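Local structure of dicer Related Helicase (6M6Q) at residues K170-E176 with Q185-R189. The protein is a Dicer-related RNA helicase of the RIG-I-like family that probably couples ATP hydrolysis to work on RNA, represented here by its N-terminal domain. Numbering follows the deposited sequence.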
ATOM      1  N   LYS B 170      11.135  -9.967 -12.519  1.00 71.01           N
ATOM      2  CA  LYS B 170      10.952 -10.431 -11.114  1.00 74.72           C
ATOM      3  C   LYS B 170      10.331  -9.326 -10.246  1.00 69.08           C
ATOM      4  O   LYS B 170       9.730  -9.681  -9.233  1.00 59.22           O
ATOM      5  CB  LYS B 170      12.269 -10.926 -10.521  1.00 79.96           C
ATOM      6  CG  LYS B 170      13.004 -11.965 -11.358  1.00 82.28           C
ATOM      7  CD  LYS B 170      13.039 -13.333 -10.744  1.00 83.63           C
ATOM      8  CE  LYS B 170      12.798 -14.441 -11.744  1.00 86.66           C
ATOM      9  NZ  LYS B 170      12.134 -15.602 -11.104  1.00 93.66           N
ATOM     10  N   PHE B 171      10.470  -8.052 -10.617  1.00 70.82           N
ATOM     11  CA  PHE B 171      10.089  -6.903  -9.749  1.00 72.44           C
ATOM     12  C   PHE B 171       8.768  -6.266 -10.208  1.00 68.96           C
ATOM     13  O   PHE B 171       8.269  -5.381  -9.505  1.00 72.95           O
ATOM     14  CB  PHE B 171      11.201  -5.855  -9.717  1.00 71.06           C
ATOM     15  CG  PHE B 171      12.387  -6.207  -8.863  1.00 66.76           C
ATOM     16  CD1 PHE B 171      12.237  -6.513  -7.522  1.00 65.28           C
ATOM     17  CD2 PHE B 171      13.666  -6.126  -9.378  1.00 73.32           C
ATOM     18  CE1 PHE B 171      13.342  -6.780  -6.729  1.00 67.37           C
ATOM     19  CE2 PHE B 171      14.769  -6.391  -8.582  1.00 71.18           C
ATOM     20  CZ  PHE B 171      14.604  -6.717  -7.261  1.00 65.47           C
ATOM     21  N   TYR B 172       8.209  -6.695 -11.336  1.00 68.45           N
ATOM     22  CA  TYR B 172       6.859  -6.261 -11.784  1.00 62.15           C
ATOM     23  C   TYR B 172       5.983  -7.484 -12.056  1.00 62.90           C
ATOM     24  O   TYR B 172       6.487  -8.523 -12.523  1.00 63.81           O
ATOM     25  CB  TYR B 172       6.955  -5.342 -12.998  1.00 54.23           C
ATOM     26  CG  TYR B 172       7.847  -4.129 -12.835  1.00 52.34           C
ATOM     27  CD1 TYR B 172       9.228  -4.255 -12.850  1.00 52.72           C
ATOM     28  CD2 TYR B 172       7.322  -2.844 -12.837  1.00 46.02           C
ATOM     29  CE1 TYR B 172      10.062  -3.150 -12.769  1.00 48.83           C
ATOM     30  CE2 TYR B 172       8.143  -1.722 -12.785  1.00 49.28           C
ATOM     31  CZ  TYR B 172       9.525  -1.878 -12.766  1.00 50.59           C
ATOM     32  OH  TYR B 172      10.367  -0.798 -12.716  1.00 50.30           O
ATOM     33  N   ASP B 173       4.710  -7.372 -11.694  1.00 71.26           N
ATOM     34  CA  ASP B 173       3.625  -8.266 -12.165  1.00 72.91           C
ATOM     35  C   ASP B 173       3.175  -7.778 -13.539  1.00 63.92           C
ATOM     36  O   ASP B 173       2.832  -6.571 -13.654  1.00 56.80           O
ATOM     37  CB  ASP B 173       2.464  -8.298 -11.172  1.00 78.89           C
ATOM     38  CG  ASP B 173       1.310  -9.155 -11.644  1.00 87.12           C
ATOM     39  OD1 ASP B 173       0.315  -8.583 -12.119  1.00 96.66           O
ATOM     40  OD2 ASP B 173       1.432 -10.384 -11.559  1.00 92.56           O
ATOM     41  N   GLU B 174       3.228  -8.663 -14.542  1.00 74.33           N
ATOM     42  CA  GLU B 174       2.904  -8.371 -15.973  1.00 82.57           C
ATOM     43  C   GLU B 174       1.535  -7.657 -16.075  1.00 76.74           C
ATOM     44  O   GLU B 174       1.471  -6.614 -16.787  1.00 62.25           O
ATOM     45  CB  GLU B 174       2.977  -9.670 -16.798  1.00 96.29           C
ATOM     46  CG  GLU B 174       2.384  -9.585 -18.214  1.00110.89           C
ATOM     47  CD  GLU B 174       3.107  -8.696 -19.222  1.00115.50           C
ATOM     48  OE1 GLU B 174       4.255  -8.274 -18.952  1.00122.67           O
ATOM     49  OE2 GLU B 174       2.519  -8.437 -20.284  1.00119.44           O
ATOM     50  N   GLU B 175       0.495  -8.157 -15.385  1.00 75.23           N
ATOM     51  CA  GLU B 175      -0.902  -7.649 -15.518  1.00 85.31           C
ATOM     52  C   GLU B 175      -1.001  -6.246 -14.890  1.00 78.65           C
ATOM     53  O   GLU B 175      -1.652  -5.362 -15.497  1.00 76.46           O
ATOM     54  CB  GLU B 175      -1.888  -8.647 -14.890  1.00 95.52           C
ATOM     55  CG  GLU B 175      -3.359  -8.225 -14.965  1.00103.78           C
ATOM     56  CD  GLU B 175      -3.954  -7.985 -16.358  1.00108.74           C
ATOM     57  OE1 GLU B 175      -3.359  -8.450 -17.363  1.00105.76           O
ATOM     58  OE2 GLU B 175      -5.025  -7.330 -16.433  1.00 97.64           O
ATOM     59  N   GLU B 176      -0.410  -6.061 -13.716  1.00 73.22           N
ATOM     60  CA  GLU B 176      -0.496  -4.807 -12.926  1.00 75.97           C
ATOM     61  C   GLU B 176       0.184  -3.665 -13.693  1.00 71.39           C
ATOM     62  O   GLU B 176      -0.368  -2.532 -13.709  1.00 69.37           O
ATOM     63  CB  GLU B 176       0.141  -5.031 -11.559  1.00 82.21           C
ATOM     64  CG  GLU B 176      -0.354  -4.091 -10.489  1.00 79.21           C
ATOM     65  CD  GLU B 176      -0.118  -4.634  -9.099  1.00 85.97           C
ATOM     66  OE1 GLU B 176       1.032  -5.060  -8.830  1.00 84.60           O
ATOM     67  OE2 GLU B 176      -1.088  -4.689  -8.307  1.00 88.43           O
ATOM     68  N   GLN B 185       3.176  -0.775  -8.038  1.00 69.61           N
ATOM     69  CA  GLN B 185       3.785  -1.997  -8.618  1.00 69.23           C
ATOM     70  C   GLN B 185       4.474  -2.797  -7.519  1.00 68.46           C
ATOM     71  O   GLN B 185       4.765  -2.221  -6.452  1.00 72.84           O
ATOM     72  CB  GLN B 185       4.766  -1.634  -9.733  1.00 66.01           C
ATOM     73  CG  GLN B 185       4.140  -0.833 -10.869  1.00 63.95           C
ATOM     74  CD  GLN B 185       3.092  -1.615 -11.623  1.00 64.04           C
ATOM     75  OE1 GLN B 185       3.172  -2.837 -11.770  1.00 61.31           O
ATOM     76  NE2 GLN B 185       2.085  -0.912 -12.095  1.00 61.29           N
ATOM     77  N   LYS B 186       4.728  -4.076  -7.781  1.00 69.47           N
ATOM     78  CA  LYS B 186       5.463  -4.978  -6.865  1.00 69.46           C
ATOM     79  C   LYS B 186       6.703  -4.244  -6.326  1.00 60.61           C
ATOM     80  O   LYS B 186       6.894  -4.229  -5.123  1.00 62.53           O
ATOM     81  CB  LYS B 186       5.826  -6.273  -7.592  1.00 77.54           C
ATOM     82  CG  LYS B 186       5.354  -7.532  -6.895  1.00 87.93           C
ATOM     83  CD  LYS B 186       6.032  -8.785  -7.372  1.00 95.03           C
ATOM     84  CE  LYS B 186       5.375  -9.394  -8.587  1.00102.30           C
ATOM     85  NZ  LYS B 186       6.212 -10.471  -9.168  1.00106.76           N
ATOM     86  N   LEU B 187       7.466  -3.612  -7.209  1.00 56.22           N
ATOM     87  CA  LEU B 187       8.700  -2.847  -6.884  1.00 57.19           C
ATOM     88  C   LEU B 187       8.445  -1.888  -5.704  1.00 62.16           C
ATOM     89  O   LEU B 187       9.282  -1.868  -4.757  1.00 62.12           O
ATOM     90  CB  LEU B 187       9.147  -2.073  -8.132  1.00 49.45           C
ATOM     91  CG  LEU B 187      10.460  -1.319  -7.993  1.00 51.03           C
ATOM     92  CD1 LEU B 187      11.540  -2.211  -7.385  1.00 50.19           C
ATOM     93  CD2 LEU B 187      10.906  -0.759  -9.339  1.00 52.89           C
ATOM     94  N   ASP B 188       7.376  -1.093  -5.773  1.00 57.32           N
ATOM     95  CA  ASP B 188       7.044  -0.085  -4.740  1.00 56.19           C
ATOM     96  C   ASP B 188       6.827  -0.808  -3.391  1.00 58.56           C
ATOM     97  O   ASP B 188       7.258  -0.258  -2.354  1.00 61.42           O
ATOM     98  CB  ASP B 188       5.830   0.765  -5.141  1.00 54.05           C
ATOM     99  CG  ASP B 188       5.940   1.489  -6.480  1.00 54.73           C
ATOM    100  OD1 ASP B 188       5.210   1.070  -7.444  1.00 51.76           O
ATOM    101  OD2 ASP B 188       6.675   2.505  -6.545  1.00 46.52           O
ATOM    102  N   ARG B 189       6.221  -2.002  -3.402  1.00 54.15           N
ATOM    103  CA  ARG B 189       5.908  -2.778  -2.167  1.00 61.10           C
ATOM    104  C   ARG B 189       7.186  -3.382  -1.577  1.00 63.87           C
ATOM    105  O   ARG B 189       7.366  -3.286  -0.351  1.00 77.00           O
ATOM    106  CB  ARG B 189       4.883  -3.879  -2.444  1.00 65.45           C
ATOM    107  CG  ARG B 189       3.487  -3.349  -2.737  1.00 75.35           C
ATOM    108  CD  ARG B 189       2.490  -4.439  -3.096  1.00 77.62           C
ATOM    109  NE  ARG B 189       1.507  -3.948  -4.049  1.00 76.46           N
ATOM    110  CZ  ARG B 189       1.397  -4.350  -5.308  1.00 78.92           C
ATOM    111  NH1 ARG B 189       0.483  -3.804  -6.091  1.00 81.34           N
ATOM    112  NH2 ARG B 189       2.198  -5.288  -5.788  1.00 78.28           N
TER
HETATM  113  O   HOH W   1       3.512  -4.961 -10.471  1.00 57.59           O
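Glu176 and Arg189 join in a salt bridge that ties the N-terminal turns of two successive helices, 174-179 and 186-193, in the all-helical N-terminal domain of this helicase. Asp173 is the N-cap of the first helix: its OD1 accepts from Glu176 N at 3.1 Å, and more weakly from Glu175 N. Gln185 is the N-cap of the second, its backbone N bonded to Asp188 OD1, while Asp188 OD2 reaches Arg30. The Glu176 side chain sets out toward 185-189 with CG anti to the backbone N (chi1 -156°) and stays extended to the carboxylate. Glu176 CB rests against Gln185 OE1 at 3.7 Å, and Glu176 CG passes the same oxygen. Glu176 OE1 then takes Arg189 NH1 at 3.1 Å and, from the same face of the carboxylate, Arg189 NH2. Glu176 OE2 meets Arg189 NH1 at 2.9 Å in a weak, bent bond. The carboxylate lies at the guanidinium edge, the two planes turned 45° apart. A water between the helix starts donates to Glu176 OE1 and accepts from Asp173 N and Lys186 N. With an alanine in place of Glu176, the Arg189 guanidinium is likely to lose its anionic mate and be set free to turn, and the water one acceptor. Leu187 CD2 lies alongside Tyr172, 3.4 Å from Tyr172 OH, and Tyr172 packs edge-to-face on Tyr24. The Lys186 chain, bent at chi3, places its CE 4.0 Å from Asp173 CB. Gln185 NE2 gives Glu176 O a weak but nearly straight bond (3.4 Å, 177°).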